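Long-range contacts in ORF14 (PDB 2WPX), which probably acts as an acyltransferase of clavulanic acid biosynthesis, built from two GNAT domains in tandem, and binds acetyl-CoA in the first of them: residues E19-W24 and D45-L50; D26-A31 and V87-V92; R37-C42 and T258-Y263; L59-V64 and A73-L78. One frame throughout, in Å; residues are numbered along the deposited sequence.

How the contacts relate
Contacts 1, 2 and 4 lie together in the first GNAT domain, while contact 3 ties that domain to the second. Helix 18-33 serves both contact 1 and contact 2, and strand 69-79 of contact 4 is hydrogen-bonded to strand 84-92 of contact 2. Contacts 2 and 4 are buried, contact 1 is partly so, and contact 3 is at the surface. The chemistry follows these places. Contacts 1 and 2 are mainly apolar, helix on helix and helix on strand, and the strand of contact 2 also holds acetyl-CoA. Contact 4 combines backbone hydrogen bonds with a salt bridge. Contact 3 joins two loops by CH-pi packing and a weak bond to sulfur.

Contact 1: E19-W24 and D45-L50; sequences ETVGQW and DMVGSL
Helix segments 19-24 and 45-50 run at 130° to each other, and with their axes 11.2 Å apart the contact is made mainly by side chains, Trp24 and Val21 from the first helix. Trp24 does most of this. With chi1 at 175° its indole swings clear of its own backbone N and reaches the second helix. There Trp24 CH2 meets the methyl CE of Met46 at 3.6 Å. The Met46 chain is bent at chi2 and chi3, and this curls CE back to the indole, the two side chains crossing at about a right angle. The backbone O of Met46 sits at the ring edge, in its plane. Leu50 comes obliquely to the same ring, with Leu50 CD1 3.9 Å from Trp24 CZ3. Leu50 CD1 also meets Val21 CG2 tip to tip at 4.1 Å. Val21 CG1 packs on Val47 CG2 at 3.8 Å. No hydrogen bond crosses the contact. Asp45 forms salt bridges to Arg231 and Arg233. These are the first two helices of a GNAT domain. Both pack on the hairpin of strands 57-66 and 69-79: Trp24 rests on Val63, Ala73 and Arg75, and Leu50 on Asp61 and Arg75.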
loop_
_atom_site.group_PDB
_atom_site.type_symbol
_atom_site.label_atom_id
_atom_site.label_comp_id
_atom_site.label_asym_id
_atom_site.label_seq_id
_atom_site.Cartn_x
_atom_site.Cartn_y
_atom_site.Cartn_z
ATOM N N GLU A 19 26.042 0.733 6.016
ATOM C CA GLU A 19 26.308 2.143 5.759
ATOM C C GLU A 19 25.354 2.721 4.744
ATOM O O GLU A 19 24.721 3.742 5.046
ATOM C CB GLU A 19 27.764 2.408 5.340
ATOM C CG GLU A 19 28.019 3.884 4.955
ATOM C CD GLU A 19 28.129 4.810 6.187
ATOM O OE1 GLU A 19 27.164 5.598 6.412
ATOM O OE2 GLU A 19 29.187 4.765 6.915
ATOM N N THR A 20 25.245 2.076 3.569
ATOM C CA THR A 20 24.275 2.471 2.530
ATOM C C THR A 20 22.806 2.326 2.989
ATOM O O THR A 20 22.002 3.220 2.737
ATOM C CB THR A 20 24.485 1.745 1.143
ATOM O OG1 THR A 20 25.851 1.816 0.774
ATOM C CG2 THR A 20 23.725 2.444 0.026
ATOM N N VAL A 21 22.446 1.240 3.672
ATOM C CA VAL A 21 21.073 1.165 4.190
ATOM C C VAL A 21 20.738 2.294 5.148
ATOM O O VAL A 21 19.667 2.871 5.047
ATOM C CB VAL A 21 20.737 -0.152 4.926
ATOM C CG1 VAL A 21 19.330 -0.081 5.451
ATOM C CG2 VAL A 21 20.894 -1.337 3.990
ATOM N N GLY A 22 21.645 2.567 6.095
ATOM C CA GLY A 22 21.498 3.678 7.035
ATOM C C GLY A 22 21.217 5.028 6.387
ATOM O O GLY A 22 20.294 5.749 6.792
ATOM N N GLN A 23 22.023 5.368 5.383
ATOM C CA GLN A 23 21.765 6.544 4.536
ATOM C C GLN A 23 20.439 6.549 3.827
ATOM O O GLN A 23 19.809 7.567 3.728
ATOM C CB GLN A 23 22.917 6.785 3.522
ATOM C CG GLN A 23 23.984 7.674 4.214
ATOM C CD GLN A 23 25.247 7.852 3.405
ATOM O OE1 GLN A 23 25.200 8.366 2.288
ATOM N NE2 GLN A 23 26.383 7.458 3.976
ATOM N N TRP A 24 20.042 5.430 3.283
ATOM C CA TRP A 24 18.739 5.329 2.633
ATOM C C TRP A 24 17.586 5.570 3.639
ATOM O O TRP A 24 16.600 6.313 3.365
ATOM C CB TRP A 24 18.652 3.943 2.013
ATOM C CG TRP A 24 17.415 3.629 1.423
ATOM C CD1 TRP A 24 16.872 4.215 0.346
ATOM C CD2 TRP A 24 16.530 2.568 1.813
ATOM N NE1 TRP A 24 15.663 3.615 0.048
ATOM C CE2 TRP A 24 15.455 2.576 0.917
ATOM C CE3 TRP A 24 16.531 1.640 2.848
ATOM C CZ2 TRP A 24 14.375 1.674 1.021
ATOM C CZ3 TRP A 24 15.483 0.726 2.929
ATOM C CH2 TRP A 24 14.399 0.779 2.040
ATOM N N ASP A 45 10.191 -2.148 9.005
ATOM C CA ASP A 45 9.450 -2.319 7.748
ATOM C C ASP A 45 10.357 -2.126 6.531
ATOM O O ASP A 45 10.426 -2.983 5.626
ATOM C CB ASP A 45 8.291 -1.332 7.751
ATOM C CG ASP A 45 7.408 -1.436 6.542
ATOM O OD1 ASP A 45 6.794 -0.404 6.202
ATOM O OD2 ASP A 45 7.289 -2.534 5.947
ATOM N N MET A 46 11.075 -1.001 6.487
ATOM C CA MET A 46 11.850 -0.693 5.278
ATOM C C MET A 46 12.966 -1.696 4.987
ATOM O O MET A 46 13.121 -2.143 3.855
ATOM C CB MET A 46 12.430 0.719 5.298
ATOM C CG MET A 46 11.403 1.837 5.220
ATOM S SD MET A 46 10.059 1.772 3.993
ATOM C CE MET A 46 10.904 1.374 2.566
ATOM N N VAL A 47 13.739 -2.012 6.019
ATOM C CA VAL A 47 14.861 -2.878 5.848
ATOM C C VAL A 47 14.352 -4.260 5.510
ATOM O O VAL A 47 14.944 -4.952 4.689
ATOM C CB VAL A 47 15.797 -2.912 7.098
ATOM C CG1 VAL A 47 16.887 -4.036 6.912
ATOM C CG2 VAL A 47 16.424 -1.511 7.346
ATOM N N GLY A 48 13.247 -4.668 6.108
ATOM C CA GLY A 48 12.701 -5.949 5.745
ATOM C C GLY A 48 12.168 -5.868 4.338
ATOM O O GLY A 48 12.113 -6.901 3.669
ATOM N N SER A 49 11.772 -4.670 3.881
ATOM C CA SER A 49 11.279 -4.564 2.500
ATOM C C SER A 49 12.382 -4.830 1.450
ATOM O O SER A 49 12.081 -5.016 0.250
ATOM C CB SER A 49 10.615 -3.226 2.207
ATOM O OG SER A 49 11.583 -2.218 1.950
ATOM N N LEU A 50 13.634 -4.887 1.881
ATOM C CA LEU A 50 14.727 -5.200 0.958
ATOM C C LEU A 50 14.964 -6.704 0.908
ATOM O O LEU A 50 15.525 -7.202 -0.074
ATOM C CB LEU A 50 16.048 -4.533 1.407
ATOM C CG LEU A 50 16.100 -3.018 1.495
ATOM C CD1 LEU A 50 17.394 -2.615 2.246
ATOM C CD2 LEU A 50 16.015 -2.388 0.094
#

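Contact 2: D26-A31 and V87-V92; sequences DLMALA and VDQLLV. With ACO (acetyl coenzyme *a), chain C.
No aromatic ring takes part where Leu27, Met28 and Ala31 meet Leu91 and Gln89. The flat groups that matter are the peptide groups of the strand, two of which bind the flat amides of the pantetheine arm; the Gln89 side chain crosses that of Met28 at a slant. The packing centres on Leu91. Leu91 CD2 sits in the fork of Leu27, 3.4 Å from Leu27 CG and about as close to both methyls, so the two leucines meet tip to tip. CG of Leu91 is anti to the backbone N (chi1 -174°) and the chain runs on extended, which carries both methyls to the helix. Leu91 CD1 lies 3.8 Å from Met28 CG, and Leu91 CD2 is 4.0 Å from Ala31 CB. The neighbours Leu90 and Val92 turn to helix 101-115 and the cofactor. Leu90 O accepts a hydrogen bond from N4P of acetyl-CoA at 2.9 Å, and Val92 N gives one to its O9P, also at 2.9 Å. Just before them Asp88 and Gln89 form a classic beta bulge opposite Arg75 of the adjoining strand. Such a bulge and a strand-like pantetheine are hallmarks of the GNAT acetyl-CoA site. Backbone N atoms of Arg98, Gly100, Gly102 and Arg103 hold the cofactor further along. The chemistry is thus divided: apolar side chains fix the strand against the helix, and its backbone polar groups bind the cofactor.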
loop_
_atom_site.group_PDB
_atom_site.type_symbol
_atom_site.label_atom_id
_atom_site.label_comp_id
_atom_site.label_asym_id
_atom_site.label_seq_id
_atom_site.Cartn_x
_atom_site.Cartn_y
_atom_site.Cartn_z
ATOM N N ASP A 26 17.792 7.267 6.406
ATOM C CA ASP A 26 17.849 8.699 6.618
ATOM C C ASP A 26 17.293 9.570 5.500
ATOM O O ASP A 26 16.627 10.559 5.736
ATOM C CB ASP A 26 19.282 9.098 6.889
ATOM C CG ASP A 26 19.774 8.545 8.188
ATOM O OD1 ASP A 26 21.008 8.500 8.422
ATOM O OD2 ASP A 26 18.897 8.124 8.983
ATOM N N LEU A 27 17.631 9.259 4.268
ATOM C CA LEU A 27 17.035 9.972 3.167
ATOM C C LEU A 27 15.514 9.933 3.290
ATOM O O LEU A 27 14.834 10.936 3.036
ATOM C CB LEU A 27 17.434 9.289 1.878
ATOM C CG LEU A 27 16.757 9.754 0.584
ATOM C CD1 LEU A 27 17.332 11.115 0.276
ATOM C CD2 LEU A 27 16.996 8.767 -0.566
ATOM N N MET A 28 14.962 8.771 3.633
ATOM C CA MET A 28 13.518 8.648 3.692
ATOM C C MET A 28 12.939 9.461 4.856
ATOM O O MET A 28 11.981 10.225 4.663
ATOM C CB MET A 28 13.041 7.178 3.720
ATOM C CG MET A 28 13.118 6.504 2.361
ATOM S SD MET A 28 12.530 4.805 2.435
ATOM C CE MET A 28 13.729 4.080 3.553
ATOM N N ALA A 29 13.489 9.268 6.050
ATOM C CA ALA A 29 13.057 10.027 7.235
ATOM C C ALA A 29 13.058 11.537 6.968
ATOM O O ALA A 29 12.122 12.261 7.359
ATOM C CB ALA A 29 13.982 9.710 8.416
ATOM N N LEU A 30 14.102 12.026 6.305
ATOM C CA LEU A 30 14.170 13.452 5.973
ATOM C C LEU A 30 13.178 13.872 4.898
ATOM O O LEU A 30 12.537 14.905 5.056
ATOM C CB LEU A 30 15.599 13.866 5.651
ATOM C CG LEU A 30 16.093 15.299 5.463
ATOM C CD1 LEU A 30 15.628 15.847 4.128
ATOM C CD2 LEU A 30 15.738 16.281 6.602
ATOM N N ALA A 31 13.021 13.106 3.823
ATOM C CA ALA A 31 12.046 13.506 2.766
ATOM C C ALA A 31 10.614 13.449 3.287
ATOM O O ALA A 31 9.771 14.208 2.819
ATOM C CB ALA A 31 12.149 12.652 1.453
ATOM N N VAL A 87 7.506 1.248 -10.449
ATOM C CA VAL A 87 8.377 2.089 -9.649
ATOM C C VAL A 87 7.904 2.149 -8.230
ATOM O O VAL A 87 6.978 2.856 -7.941
ATOM C CB VAL A 87 8.519 3.516 -10.237
ATOM C CG1 VAL A 87 9.447 4.355 -9.368
ATOM C CG2 VAL A 87 9.086 3.410 -11.655
ATOM N N ASP A 88 8.533 1.399 -7.324
ATOM C CA ASP A 88 8.020 1.386 -5.967
ATOM C C ASP A 88 8.597 2.553 -5.186
ATOM O O ASP A 88 8.056 2.917 -4.154
ATOM C CB ASP A 88 8.346 0.094 -5.267
ATOM C CG ASP A 88 7.257 -0.940 -5.431
ATOM O OD1 ASP A 88 7.505 -2.081 -4.992
ATOM O OD2 ASP A 88 6.133 -0.634 -5.930
ATOM N N GLN A 89 9.682 3.134 -5.700
ATOM C CA GLN A 89 10.284 4.289 -5.093
ATOM C C GLN A 89 11.149 5.041 -6.073
ATOM O O GLN A 89 12.030 4.451 -6.710
ATOM C CB GLN A 89 11.088 3.948 -3.808
ATOM C CG GLN A 89 11.738 5.168 -3.153
ATOM C CD GLN A 89 12.603 4.810 -1.929
ATOM O OE1 GLN A 89 12.242 5.098 -0.772
ATOM N NE2 GLN A 89 13.726 4.169 -2.173
ATOM N N LEU A 90 10.908 6.343 -6.188
ATOM C CA LEU A 90 11.832 7.229 -6.881
ATOM C C LEU A 90 11.910 8.528 -6.060
ATOM O O LEU A 90 11.017 9.360 -6.117
ATOM C CB LEU A 90 11.352 7.500 -8.335
ATOM C CG LEU A 90 12.389 8.125 -9.278
ATOM C CD1 LEU A 90 12.069 7.845 -10.727
ATOM C CD2 LEU A 90 12.576 9.684 -9.024
ATOM N N LEU A 91 12.996 8.719 -5.325
ATOM C CA LEU A 91 13.070 9.754 -4.302
ATOM C C LEU A 91 14.402 10.557 -4.387
ATOM O O LEU A 91 15.495 9.989 -4.552
ATOM C CB LEU A 91 12.923 9.082 -2.926
ATOM C CG LEU A 91 12.815 9.879 -1.615
ATOM C CD1 LEU A 91 12.546 9.006 -0.438
ATOM C CD2 LEU A 91 14.131 10.526 -1.357
ATOM N N VAL A 92 14.308 11.877 -4.318
ATOM C CA VAL A 92 15.486 12.726 -4.433
ATOM C C VAL A 92 15.540 13.534 -3.131
ATOM O O VAL A 92 14.499 13.990 -2.634
ATOM C CB VAL A 92 15.388 13.598 -5.714
ATOM C CG1 VAL A 92 16.443 14.687 -5.772
ATOM C CG2 VAL A 92 15.525 12.742 -6.963
HETATM N N1A ACO C . 7.379 21.559 -9.730
HETATM C C2A ACO C . 7.224 21.696 -11.039
HETATM N N3A ACO C . 7.911 20.992 -11.959
HETATM C C4A ACO C . 8.786 20.067 -11.561
HETATM C C5A ACO C . 8.959 19.891 -10.199
HETATM C C6A ACO C . 8.248 20.648 -9.280
HETATM N N6A ACO C . 8.427 20.457 -7.975
HETATM N N7A ACO C . 9.882 18.948 -10.029
HETATM C C8A ACO C . 10.235 18.506 -11.234
HETATM N N9A ACO C . 9.586 19.182 -12.155
HETATM C C1B ACO C . 9.820 18.895 -13.586
HETATM C C2B ACO C . 10.560 19.972 -14.382
HETATM O O2B ACO C . 10.288 19.751 -15.761
HETATM C C3B ACO C . 11.974 19.591 -14.120
HETATM O O3B ACO C . 12.835 19.916 -15.193
HETATM P P3B ACO C . 13.640 21.294 -15.095
HETATM O O7A ACO C . 14.731 21.638 -16.261
HETATM O O8A ACO C . 12.899 22.410 -14.318
HETATM O O9A ACO C . 12.642 21.751 -16.123
HETATM C C4B ACO C . 11.952 18.056 -14.211
HETATM O O4B ACO C . 10.645 17.654 -13.731
HETATM C C5B ACO C . 13.131 18.155 -13.215
HETATM O O5B ACO C . 13.364 17.006 -12.674
HETATM P P1A ACO C . 14.635 16.779 -11.878
HETATM O O1A ACO C . 15.302 15.481 -12.537
HETATM O O2A ACO C . 15.572 17.954 -11.624
HETATM O O3A ACO C . 13.908 16.627 -10.503
HETATM P P2A ACO C . 14.142 16.086 -9.053
HETATM O O4A ACO C . 13.882 17.368 -8.185
HETATM O O5A ACO C . 15.490 15.542 -8.752
HETATM O O6A ACO C . 12.778 15.164 -8.908
HETATM C CBP ACO C . 10.773 14.467 -7.716
HETATM C CCP ACO C . 12.299 14.296 -7.869
HETATM C CDP ACO C . 10.804 15.411 -8.906
HETATM C CEP ACO C . 10.631 13.023 -8.031
HETATM C CAP ACO C . 11.047 14.972 -6.276
HETATM O OAP ACO C . 10.083 15.942 -6.016
HETATM C C9P ACO C . 10.807 13.855 -5.236
HETATM O O9P ACO C . 11.712 13.099 -4.911
HETATM N N8P ACO C . 9.648 13.912 -4.578
HETATM C C7P ACO C . 9.256 12.909 -3.570
HETATM C C6P ACO C . 9.215 11.584 -4.321
HETATM C C5P ACO C . 8.154 11.488 -5.406
HETATM O O5P ACO C . 7.051 12.003 -5.299
HETATM N N4P ACO C . 8.504 10.780 -6.435
HETATM C C3P ACO C . 7.530 10.436 -7.450
HETATM C C2P ACO C . 7.924 10.963 -8.812
HETATM S S1P ACO C . 6.550 10.375 -9.830
HETATM C C ACO C . 7.370 9.154 -10.701
HETATM O O ACO C . 8.443 8.738 -10.263
HETATM C CH3 ACO C . 6.727 8.695 -12.010
#

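Contact 3: R37-C42 and T258-Y263; sequences RAAPPC and TGNPAY
Tyr263 closes a type I beta turn, Asn260 to Tyr263, and lays its ring against Ala39 and Pro40, joining a loop of the second GNAT domain to one of the first. CB of Tyr263 lies 3.9 Å from Ala39 CB. Further out, Tyr263 CD1 comes to 3.4 Å from Ala39 CB. Tyr263 CE1 meets Ala39 CA at 3.6 Å, and its CZ is 4.1 Å from Pro40 CD. Ala39 CA and Pro40 CD both stand over one face of the ring and make CH-pi contacts. Pro40 CD is offset toward the rim. With CG anti to the carbonyl carbon (chi1 -70°), the tyrosine turns this face to the loop. Tyr263 OH ends 4.2 Å from Ala38 O, too far for a hydrogen bond. The side chain of Asn260 crosses the Pro40 ring and lies close to the Pro40 carbonyl. At the start of segment 37-42, Arg37 makes cation-pi contacts with Trp160 and Tyr325. Thr258 OG1 is bonded to Gly232 O. Cys42 is the N-cap residue of helix 43-51, its sulfur capping a backbone N there. Cys42 SG also accepts a weak hydrogen bond from Gly259 N, at 3.4 Å with an N-H...S angle of 149°.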
loop_
_atom_site.group_PDB
_atom_site.type_symbol
_atom_site.label_atom_id
_atom_site.label_comp_id
_atom_site.label_asym_id
_atom_site.label_seq_id
_atom_site.Cartn_x
_atom_site.Cartn_y
_atom_site.Cartn_z
ATOM N N ARG A 37 1.162 13.725 3.516
ATOM C CA ARG A 37 0.738 13.235 4.801
ATOM C C ARG A 37 1.042 11.727 4.852
ATOM O O ARG A 37 0.661 10.967 3.946
ATOM C CB ARG A 37 -0.751 13.507 4.963
ATOM C CG ARG A 37 -1.245 13.142 6.331
ATOM C CD ARG A 37 -2.694 13.382 6.417
ATOM N NE ARG A 37 -3.146 13.038 7.750
ATOM C CZ ARG A 37 -4.368 13.287 8.179
ATOM N NH1 ARG A 37 -5.223 13.865 7.373
ATOM N NH2 ARG A 37 -4.725 12.964 9.402
ATOM N N ALA A 38 1.767 11.287 5.866
ATOM C CA ALA A 38 2.132 9.885 5.900
ATOM C C ALA A 38 2.611 9.455 7.253
ATOM O O ALA A 38 3.123 10.274 8.021
ATOM C CB ALA A 38 3.234 9.530 4.774
ATOM N N ALA A 39 2.458 8.155 7.561
ATOM C CA ALA A 39 3.141 7.627 8.735
ATOM C C ALA A 39 4.638 7.708 8.396
ATOM O O ALA A 39 5.000 7.396 7.284
ATOM C CB ALA A 39 2.733 6.189 8.984
ATOM N N PRO A 40 5.478 8.167 9.331
ATOM C CA PRO A 40 6.957 8.060 9.186
ATOM C C PRO A 40 7.369 6.641 8.785
ATOM O O PRO A 40 6.712 5.667 9.131
ATOM C CB PRO A 40 7.500 8.350 10.589
ATOM C CG PRO A 40 6.310 9.168 11.301
ATOM C CD PRO A 40 5.044 8.662 10.656
ATOM N N PRO A 41 8.439 6.533 8.029
ATOM C CA PRO A 41 8.942 5.241 7.596
ATOM C C PRO A 41 9.353 4.524 8.825
ATOM O O PRO A 41 9.911 5.143 9.696
ATOM C CB PRO A 41 10.173 5.596 6.768
ATOM C CG PRO A 41 9.922 6.973 6.306
ATOM C CD PRO A 41 9.201 7.652 7.456
ATOM N N CYS A 42 8.963 3.256 8.930
ATOM C CA CYS A 42 9.454 2.353 9.972
ATOM C C CYS A 42 10.671 1.587 9.410
ATOM O O CYS A 42 10.580 0.863 8.408
ATOM C CB CYS A 42 8.330 1.381 10.356
ATOM S SG CYS A 42 8.836 -0.040 11.262
ATOM N N THR A 258 5.851 -2.241 13.257
ATOM C CA THR A 258 6.545 -2.205 14.520
ATOM C C THR A 258 6.622 -0.755 15.009
ATOM O O THR A 258 6.280 -0.455 16.134
ATOM C CB THR A 258 7.958 -2.857 14.441
ATOM O OG1 THR A 258 7.833 -4.253 14.206
ATOM C CG2 THR A 258 8.732 -2.697 15.774
ATOM N N GLY A 259 7.057 0.143 14.153
ATOM C CA GLY A 259 7.212 1.557 14.518
ATOM C C GLY A 259 5.880 2.305 14.441
ATOM O O GLY A 259 4.902 1.807 13.845
ATOM N N ASN A 260 5.859 3.515 15.018
ATOM C CA ASN A 260 4.727 4.425 14.890
ATOM C C ASN A 260 3.500 3.893 15.603
ATOM O O ASN A 260 2.540 3.527 14.944
ATOM C CB ASN A 260 4.371 4.613 13.395
ATOM C CG ASN A 260 5.524 5.155 12.599
ATOM O OD1 ASN A 260 5.754 4.751 11.455
ATOM N ND2 ASN A 260 6.264 6.101 13.193
ATOM N N PRO A 261 3.520 3.854 16.942
ATOM C CA PRO A 261 2.409 3.299 17.726
ATOM C C PRO A 261 1.056 3.948 17.451
ATOM O O PRO A 261 0.016 3.362 17.766
ATOM C CB PRO A 261 2.810 3.595 19.183
ATOM C CG PRO A 261 4.366 3.819 19.132
ATOM C CD PRO A 261 4.634 4.384 17.778
ATOM N N ALA A 262 1.063 5.177 16.969
ATOM C CA ALA A 262 -0.155 5.919 16.688
ATOM C C ALA A 262 -0.731 5.699 15.285
ATOM O O ALA A 262 -1.763 6.257 14.959
ATOM C CB ALA A 262 0.111 7.471 16.906
ATOM N N TYR A 263 -0.070 4.937 14.433
ATOM C CA TYR A 263 -0.567 4.821 13.070
ATOM C C TYR A 263 -0.962 3.385 12.734
ATOM O O TYR A 263 -0.380 2.453 13.221
ATOM C CB TYR A 263 0.484 5.284 12.055
ATOM C CG TYR A 263 0.756 6.763 12.041
ATOM C CD1 TYR A 263 0.338 7.552 10.958
ATOM C CD2 TYR A 263 1.438 7.383 13.099
ATOM C CE1 TYR A 263 0.584 8.865 10.908
ATOM C CE2 TYR A 263 1.710 8.745 13.046
ATOM C CZ TYR A 263 1.265 9.457 11.944
ATOM O OH TYR A 263 1.501 10.773 11.841
#

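Contact 4: L59-V64 and A73-L78; sequences LDDWVV and ALRLAL
Strands 57-66 and 69-79 form an antiparallel beta hairpin of the first GNAT domain, and Asp61 and Arg75 face each other across it as a non-hydrogen-bonded pair. Arg75 grips the carboxylate side-on with two nitrogens. Arg75 NE donates to Asp61 OD1 at 2.9 Å in a nearly straight bond (170°), and Arg75 NH2 reaches Asp61 OD2 at 2.8 Å in a more bent one. The two planes stand 79° apart, so the arginine meets both oxygens from above the carboxylate plane. A bend at chi3 (57°) brings the guanidinium back to the neighbouring strand. Asp61 OD1 also receives a hydrogen bond from a water at 2.7 Å. The same water lies very close to Leu76 O, a short and doubtful bond. Asp60 with Leu76 and Trp62 with Leu74 are the hydrogen-bonded pairs. Trp62 N bonds to Leu74 O at 2.8 Å, and Leu74 N to Trp62 O at 2.8 Å. On the face of Asp60, Trp62, Leu74 and Leu76, the indole NE1 of Trp62 points to Asp60 OD1 in a very short bond (2.5 Å), so its length is doubtful. Asp60 OD2 is bonded to His116. This face lies against helix 101-115: Leu74 touches His108, Ala109 and Leu112, and Trp62 meets His108 edge-to-face. The face of Asp61, Val63, Ala73 and Arg75 packs against helices 18-33 and 43-51, where Ser49 OG bonds to Arg75 NH1. Strands 9-12 and 84-92 flank the hairpin.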
loop_
_atom_site.group_PDB
_atom_site.type_symbol
_atom_site.label_atom_id
_atom_site.label_comp_id
_atom_site.label_asym_id
_atom_site.label_seq_id
_atom_site.Cartn_x
_atom_site.Cartn_y
_atom_site.Cartn_z
ATOM N N LEU A 59 12.908 -7.813 -6.859
ATOM C CA LEU A 59 13.249 -6.398 -6.612
ATOM C C LEU A 59 14.576 -6.026 -7.235
ATOM O O LEU A 59 15.491 -6.851 -7.301
ATOM C CB LEU A 59 13.361 -6.095 -5.136
ATOM C CG LEU A 59 12.258 -6.728 -4.301
ATOM C CD1 LEU A 59 12.643 -6.655 -2.878
ATOM C CD2 LEU A 59 10.941 -5.938 -4.544
ATOM N N ASP A 60 14.697 -4.782 -7.673
ATOM C CA ASP A 60 15.941 -4.306 -8.228
ATOM C C ASP A 60 16.117 -2.890 -7.570
ATOM O O ASP A 60 15.544 -1.874 -8.044
ATOM C CB ASP A 60 15.817 -4.247 -9.760
ATOM C CG ASP A 60 17.162 -4.139 -10.462
ATOM O OD1 ASP A 60 18.094 -3.600 -9.853
ATOM O OD2 ASP A 60 17.299 -4.587 -11.626
ATOM N N ASP A 61 16.835 -2.836 -6.454
ATOM C CA ASP A 61 16.892 -1.607 -5.614
ATOM C C ASP A 61 18.205 -0.850 -5.767
ATOM O O ASP A 61 19.285 -1.434 -5.726
ATOM C CB ASP A 61 16.693 -1.974 -4.147
ATOM C CG ASP A 61 15.354 -2.591 -3.907
ATOM O OD1 ASP A 61 14.444 -2.206 -4.672
ATOM O OD2 ASP A 61 15.202 -3.449 -2.999
ATOM N N TRP A 62 18.124 0.453 -5.957
ATOM C CA TRP A 62 19.326 1.243 -6.129
ATOM C C TRP A 62 19.325 2.523 -5.300
ATOM O O TRP A 62 18.268 3.088 -4.979
ATOM C CB TRP A 62 19.408 1.628 -7.578
ATOM C CG TRP A 62 19.643 0.454 -8.460
ATOM C CD1 TRP A 62 18.725 -0.475 -8.894
ATOM C CD2 TRP A 62 20.886 0.091 -9.020
ATOM N NE1 TRP A 62 19.338 -1.397 -9.718
ATOM C CE2 TRP A 62 20.670 -1.082 -9.805
ATOM C CE3 TRP A 62 22.172 0.656 -8.968
ATOM C CZ2 TRP A 62 21.701 -1.713 -10.502
ATOM C CZ3 TRP A 62 23.189 0.044 -9.677
ATOM C CH2 TRP A 62 22.950 -1.139 -10.426
ATOM N N VAL A 63 20.517 2.992 -4.957
ATOM C CA VAL A 63 20.673 4.370 -4.543
ATOM C C VAL A 63 21.549 5.149 -5.498
ATOM O O VAL A 63 22.294 4.577 -6.317
ATOM C CB VAL A 63 21.203 4.511 -3.082
ATOM C CG1 VAL A 63 20.181 4.008 -2.090
ATOM C CG2 VAL A 63 22.559 3.835 -2.928
ATOM N N VAL A 64 21.485 6.474 -5.391
ATOM C CA VAL A 64 22.410 7.295 -6.175
ATOM C C VAL A 64 23.241 8.176 -5.226
ATOM O O VAL A 64 22.718 8.737 -4.261
ATOM C CB VAL A 64 21.732 8.062 -7.326
ATOM C CG1 VAL A 64 20.810 9.160 -6.812
ATOM C CG2 VAL A 64 22.810 8.612 -8.271
ATOM N N ALA A 73 17.176 7.520 -4.518
ATOM C CA ALA A 73 16.970 6.085 -4.457
ATOM C C ALA A 73 15.974 5.738 -5.531
ATOM O O ALA A 73 15.066 6.493 -5.788
ATOM C CB ALA A 73 16.429 5.709 -3.101
ATOM N N LEU A 74 16.178 4.608 -6.176
ATOM C CA LEU A 74 15.206 4.091 -7.128
ATOM C C LEU A 74 14.874 2.646 -6.802
ATOM O O LEU A 74 15.766 1.864 -6.687
ATOM C CB LEU A 74 15.823 4.106 -8.528
ATOM C CG LEU A 74 15.094 3.354 -9.644
ATOM C CD1 LEU A 74 13.843 4.105 -10.064
ATOM C CD2 LEU A 74 16.056 3.134 -10.841
ATOM N N ARG A 75 13.613 2.274 -6.700
ATOM C CA ARG A 75 13.288 0.876 -6.417
ATOM C C ARG A 75 12.293 0.396 -7.453
ATOM O O ARG A 75 11.249 1.018 -7.641
ATOM C CB ARG A 75 12.679 0.734 -5.010
ATOM C CG ARG A 75 13.560 1.309 -3.847
ATOM C CD ARG A 75 13.177 0.658 -2.444
ATOM N NE ARG A 75 13.280 -0.820 -2.428
ATOM C CZ ARG A 75 12.728 -1.574 -1.485
ATOM N NH1 ARG A 75 12.075 -0.986 -0.487
ATOM N NH2 ARG A 75 12.825 -2.895 -1.529
ATOM N N LEU A 76 12.616 -0.703 -8.130
ATOM C CA LEU A 76 11.687 -1.331 -9.043
ATOM C C LEU A 76 11.156 -2.610 -8.494
ATOM O O LEU A 76 11.886 -3.364 -7.862
ATOM C CB LEU A 76 12.363 -1.680 -10.357
ATOM C CG LEU A 76 12.662 -0.496 -11.257
ATOM C CD1 LEU A 76 12.854 -1.033 -12.649
ATOM C CD2 LEU A 76 11.583 0.601 -11.197
ATOM N N ALA A 77 9.902 -2.902 -8.794
ATOM C CA ALA A 77 9.354 -4.236 -8.471
ATOM C C ALA A 77 9.033 -4.862 -9.787
ATOM O O ALA A 77 8.415 -4.234 -10.637
ATOM C CB ALA A 77 8.084 -4.133 -7.568
ATOM N N LEU A 78 9.488 -6.092 -9.976
ATOM C CA LEU A 78 9.277 -6.775 -11.246
ATOM C C LEU A 78 8.384 -7.970 -11.013
ATOM O O LEU A 78 8.843 -8.989 -10.492
ATOM C CB LEU A 78 10.614 -7.250 -11.867
ATOM C CG LEU A 78 11.687 -6.218 -12.276
ATOM C CD1 LEU A 78 11.184 -5.076 -13.117
ATOM C CD2 LEU A 78 12.427 -5.725 -11.094
HETATM O O HOH W 1 11.916 -2.874 -5.453
#